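Local coordinates for protein macrophomate synthase intermolecular Diels-Alderase (Macrophoma commelinae, PDB 1IZC) that belongs to the HpcH/HpaI aldolase/citrate lyase family of TIM-barrel enzymes and binds a magnesium ion together with pyruvic acid, at residues 19-29 / 169-179. The protein carries 1 engineered substitution. Numbering follows the deposited sequence.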
loop_
_atom_site.group_PDB
_atom_site.type_symbol
_atom_site.label_atom_id
_atom_site.label_comp_id
_atom_site.label_asym_id
_atom_site.label_seq_id
_atom_site.Cartn_x
_atom_site.Cartn_y
_atom_site.Cartn_z
ATOM N N SER A 19 -1.891 -29.620 -0.179
ATOM C CA SER A 19 -2.033 -30.012 1.223
ATOM C C SER A 19 -3.513 -29.931 1.600
ATOM O O SER A 19 -4.344 -29.557 0.771
ATOM C CB SER A 19 -1.227 -29.077 2.123
ATOM O OG SER A 19 -1.183 -29.581 3.443
ATOM N N ALA A 20 -3.843 -30.271 2.843
ATOM C CA ALA A 20 -5.234 -30.223 3.288
ATOM C C ALA A 20 -5.752 -28.789 3.222
ATOM O O ALA A 20 -6.928 -28.564 2.967
ATOM C CB ALA A 20 -5.358 -30.759 4.712
ATOM N N MET A 21 -4.871 -27.827 3.486
ATOM C CA MET A 21 -5.239 -26.410 3.424
ATOM C C MET A 21 -4.264 -25.708 2.496
ATOM O O MET A 21 -3.052 -25.943 2.555
ATOM C CB MET A 21 -5.202 -25.779 4.814
ATOM C CG MET A 21 -6.130 -26.483 5.811
ATOM S SD MET A 21 -6.407 -25.517 7.290
ATOM C CE MET A 21 -4.744 -25.318 7.876
ATOM N N LEU A 22 -4.783 -24.822 1.655
ATOM C CA LEU A 22 -3.939 -24.149 0.674
ATOM C C LEU A 22 -3.013 -23.072 1.226
ATOM O O LEU A 22 -2.258 -22.455 0.475
ATOM C CB LEU A 22 -4.810 -23.604 -0.462
ATOM C CG LEU A 22 -5.577 -24.699 -1.223
ATOM C CD1 LEU A 22 -6.455 -24.042 -2.277
ATOM C CD2 LEU A 22 -4.614 -25.689 -1.875
ATOM N N THR A 23 -3.076 -22.868 2.538
ATOM C CA THR A 23 -2.204 -21.937 3.244
ATOM C C THR A 23 -0.927 -22.681 3.637
ATOM O O THR A 23 -0.002 -22.098 4.210
ATOM C CB THR A 23 -2.862 -21.415 4.527
ATOM O OG1 THR A 23 -3.459 -22.513 5.227
ATOM C CG2 THR A 23 -3.928 -20.376 4.199
ATOM N N TYR A 24 -0.890 -23.976 3.328
ATOM C CA TYR A 24 0.276 -24.812 3.621
ATOM C C TYR A 24 0.904 -25.304 2.326
ATOM O O TYR A 24 0.228 -25.425 1.302
ATOM C CB TYR A 24 -0.108 -25.986 4.528
ATOM C CG TYR A 24 -0.153 -25.565 5.969
ATOM C CD1 TYR A 24 -1.312 -25.043 6.532
ATOM C CD2 TYR A 24 1.003 -25.591 6.748
ATOM C CE1 TYR A 24 -1.319 -24.552 7.841
ATOM C CE2 TYR A 24 1.008 -25.102 8.051
ATOM C CZ TYR A 24 -0.157 -24.585 8.594
ATOM O OH TYR A 24 -0.164 -24.115 9.899
ATOM N N PRO A 25 2.214 -25.608 2.350
ATOM C CA PRO A 25 2.866 -26.069 1.123
ATOM C C PRO A 25 2.381 -27.379 0.544
ATOM O O PRO A 25 2.111 -28.334 1.274
ATOM C CB PRO A 25 4.338 -26.158 1.520
ATOM C CG PRO A 25 4.253 -26.632 2.944
ATOM C CD PRO A 25 3.121 -25.731 3.505
ATOM N N GLY A 26 2.269 -27.406 -0.779
ATOM C CA GLY A 26 1.892 -28.622 -1.468
ATOM C C GLY A 26 3.117 -29.521 -1.440
ATOM O O GLY A 26 4.218 -29.075 -1.086
ATOM N N ASN A 27 2.956 -30.779 -1.833
ATOM C CA ASN A 27 4.081 -31.711 -1.764
ATOM C C ASN A 27 5.052 -31.678 -2.943
ATOM O O ASN A 27 5.022 -32.557 -3.819
ATOM C CB ASN A 27 3.566 -33.138 -1.566
ATOM C CG ASN A 27 4.645 -34.061 -1.035
ATOM O OD1 ASN A 27 5.830 -33.736 -1.105
ATOM N ND2 ASN A 27 4.245 -35.218 -0.508
ATOM N N LEU A 28 5.930 -30.679 -2.953
ATOM C CA LEU A 28 6.916 -30.553 -4.019
ATOM C C LEU A 28 7.904 -31.717 -3.937
ATOM O O LEU A 28 8.420 -32.177 -4.956
ATOM C CB LEU A 28 7.650 -29.204 -3.917
ATOM C CG LEU A 28 8.819 -28.976 -4.884
ATOM C CD1 LEU A 28 8.299 -29.049 -6.342
ATOM C CD2 LEU A 28 9.476 -27.620 -4.604
ATOM N N ARG A 29 8.163 -32.193 -2.719
ATOM C CA ARG A 29 9.079 -33.318 -2.528
ATOM C C ARG A 29 8.629 -34.506 -3.395
ATOM O O ARG A 29 9.428 -35.099 -4.143
ATOM C CB ARG A 29 9.093 -33.722 -1.042
ATOM C CG ARG A 29 10.157 -34.764 -0.635
ATOM C CD ARG A 29 11.508 -34.102 -0.290
ATOM N NE ARG A 29 11.379 -33.146 0.807
ATOM C CZ ARG A 29 11.326 -33.452 2.107
ATOM N NH1 ARG A 29 11.401 -34.713 2.538
ATOM N NH2 ARG A 29 11.180 -32.479 2.991
ATOM N N TYR A 169 -0.471 -29.286 14.054
ATOM C CA TYR A 169 0.369 -28.124 13.853
ATOM C C TYR A 169 1.066 -28.132 12.505
ATOM O O TYR A 169 1.861 -27.246 12.191
ATOM C CB TYR A 169 1.352 -28.041 15.008
ATOM C CG TYR A 169 0.587 -28.029 16.309
ATOM C CD1 TYR A 169 0.254 -29.222 16.959
ATOM C CD2 TYR A 169 0.083 -26.834 16.823
ATOM C CE1 TYR A 169 -0.575 -29.225 18.087
ATOM C CE2 TYR A 169 -0.748 -26.823 17.944
ATOM C CZ TYR A 169 -1.075 -28.020 18.570
ATOM O OH TYR A 169 -1.923 -28.009 19.659
ATOM N N ASN A 170 0.742 -29.144 11.711
ATOM C CA ASN A 170 1.295 -29.292 10.377
ATOM C C ASN A 170 2.817 -29.342 10.339
ATOM O O ASN A 170 3.454 -28.934 9.373
ATOM C CB ASN A 170 0.739 -28.173 9.473
ATOM C CG ASN A 170 -0.575 -28.575 8.806
ATOM O OD1 ASN A 170 -0.567 -29.301 7.820
ATOM N ND2 ASN A 170 -1.707 -28.123 9.358
ATOM N N VAL A 171 3.405 -29.855 11.411
ATOM C CA VAL A 171 4.847 -30.003 11.459
ATOM C C VAL A 171 5.265 -31.083 10.458
ATOM O O VAL A 171 6.301 -30.967 9.813
ATOM C CB VAL A 171 5.307 -30.413 12.880
ATOM C CG1 VAL A 171 6.713 -30.994 12.834
ATOM C CG2 VAL A 171 5.276 -29.195 13.788
ATOM N N ALA A 172 4.458 -32.130 10.326
ATOM C CA ALA A 172 4.773 -33.211 9.395
ATOM C C ALA A 172 4.645 -32.692 7.966
ATOM O O ALA A 172 5.460 -32.999 7.094
ATOM C CB ALA A 172 3.820 -34.400 9.613
ATOM N N THR A 173 3.602 -31.905 7.734
ATOM C CA THR A 173 3.372 -31.336 6.409
ATOM C C THR A 173 4.610 -30.571 5.981
ATOM O O THR A 173 5.155 -30.780 4.889
ATOM C CB THR A 173 2.186 -30.370 6.439
ATOM O OG1 THR A 173 1.005 -31.098 6.774
ATOM C CG2 THR A 173 2.008 -29.693 5.074
ATOM N N SER A 174 5.062 -29.683 6.856
ATOM C CA SER A 174 6.222 -28.872 6.555
ATOM C C SER A 174 7.501 -29.670 6.360
ATOM O O SER A 174 8.238 -29.465 5.393
ATOM C CB SER A 174 6.420 -27.835 7.657
ATOM O OG SER A 174 5.323 -26.925 7.672
ATOM N N ASN A 175 7.777 -30.597 7.263
ATOM C CA ASN A 175 9.019 -31.340 7.127
ATOM C C ASN A 175 9.033 -32.381 6.001
ATOM O O ASN A 175 10.106 -32.769 5.526
ATOM C CB ASN A 175 9.397 -31.958 8.482
ATOM C CG ASN A 175 10.039 -30.933 9.442
ATOM O OD1 ASN A 175 10.078 -29.724 9.166
ATOM N ND2 ASN A 175 10.537 -31.422 10.577
ATOM N N ASN A 176 7.854 -32.804 5.550
ATOM C CA ASN A 176 7.769 -33.787 4.479
ATOM C C ASN A 176 7.556 -33.189 3.088
ATOM O O ASN A 176 7.882 -33.820 2.090
ATOM C CB ASN A 176 6.626 -34.777 4.734
ATOM C CG ASN A 176 6.809 -35.572 6.008
ATOM O OD1 ASN A 176 7.928 -35.868 6.409
ATOM N ND2 ASN A 176 5.706 -35.937 6.640
ATOM N N HIS A 177 7.010 -31.980 3.019
ATOM C CA HIS A 177 6.714 -31.377 1.714
ATOM C C HIS A 177 7.742 -30.394 1.176
ATOM O O HIS A 177 7.919 -30.285 -0.043
ATOM C CB HIS A 177 5.377 -30.628 1.768
ATOM C CG HIS A 177 4.171 -31.513 1.830
ATOM N ND1 HIS A 177 2.888 -31.020 1.711
ATOM C CD2 HIS A 177 4.044 -32.852 2.003
ATOM C CE1 HIS A 177 2.023 -32.015 1.805
ATOM N NE2 HIS A 177 2.697 -33.138 1.982
ATOM N N VAL A 178 8.395 -29.675 2.086
ATOM C CA VAL A 178 9.339 -28.614 1.727
ATOM C C VAL A 178 10.698 -29.071 1.212
ATOM O O VAL A 178 11.323 -29.967 1.786
ATOM C CB VAL A 178 9.527 -27.657 2.926
ATOM C CG1 VAL A 178 10.549 -26.572 2.583
ATOM C CG2 VAL A 178 8.177 -27.016 3.288
ATOM N N CYS A 179 11.150 -28.415 0.143
ATOM C CA CYS A 179 12.418 -28.744 -0.518
ATOM C C CYS A 179 13.462 -27.633 -0.498
ATOM O O CYS A 179 13.122 -26.439 -0.489
ATOM C CB CYS A 179 12.155 -29.113 -1.978
ATOM S SG CYS A 179 11.002 -30.485 -2.214
HETATM O O HOH W 1 -2.254 -28.461 5.664
HETATM O O HOH W 2 -0.488 -31.850 4.753
HETATM O O HOH W 3 -1.700 -26.384 11.649
HETATM O O HOH W 4 2.051 -24.808 11.264
HETATM O O HOH W 5 1.714 -35.456 0.969
HETATM O O HOH W 6 6.888 -36.190 1.066
#
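His-177 sits at the C-terminal end of helix 171-177 with its ring pressed against the Pro-25 to Asn-27 backbone. Its ND1 gives a nearly straight hydrogen bond to Pro-25 O (2.8 Å, 176°), which lies in the ring plane and fixes the ring's rotation. Over one face comes Asn-27: CB stands 3.6 Å from the ring centroid in a CH-pi contact, and the amide stacks at 18° to the ring, while a water joins Asn-27 ND2 to His-177 NE2. Asn-27 OD1 turns instead to Gln-30 N, as N-cap of helix 28-37. Arg-29, its chain bent at chi2 and chi3, folds back over the opposing helix's last turn. Its NH2 donates to O of Val-178, first residue after the helix (2.8 Å), close to the guanidinium plane, and to Asn-175 O (2.8 Å) from above that carbonyl's plane; Asn-176 O lies over the guanidinium face. Arg-29 N also reaches His-177 O at 3.3 Å. At the other end the Asn-170 amide lies over the Tyr-24 ring, planes 19° apart, with Asn-170 CB 3.4 Å from Tyr-24 CE2. Arg-29's positive charge is probably favourable at this helix C-terminus, joining a TIM barrel's N-terminal segment to the helix before strand 179-184.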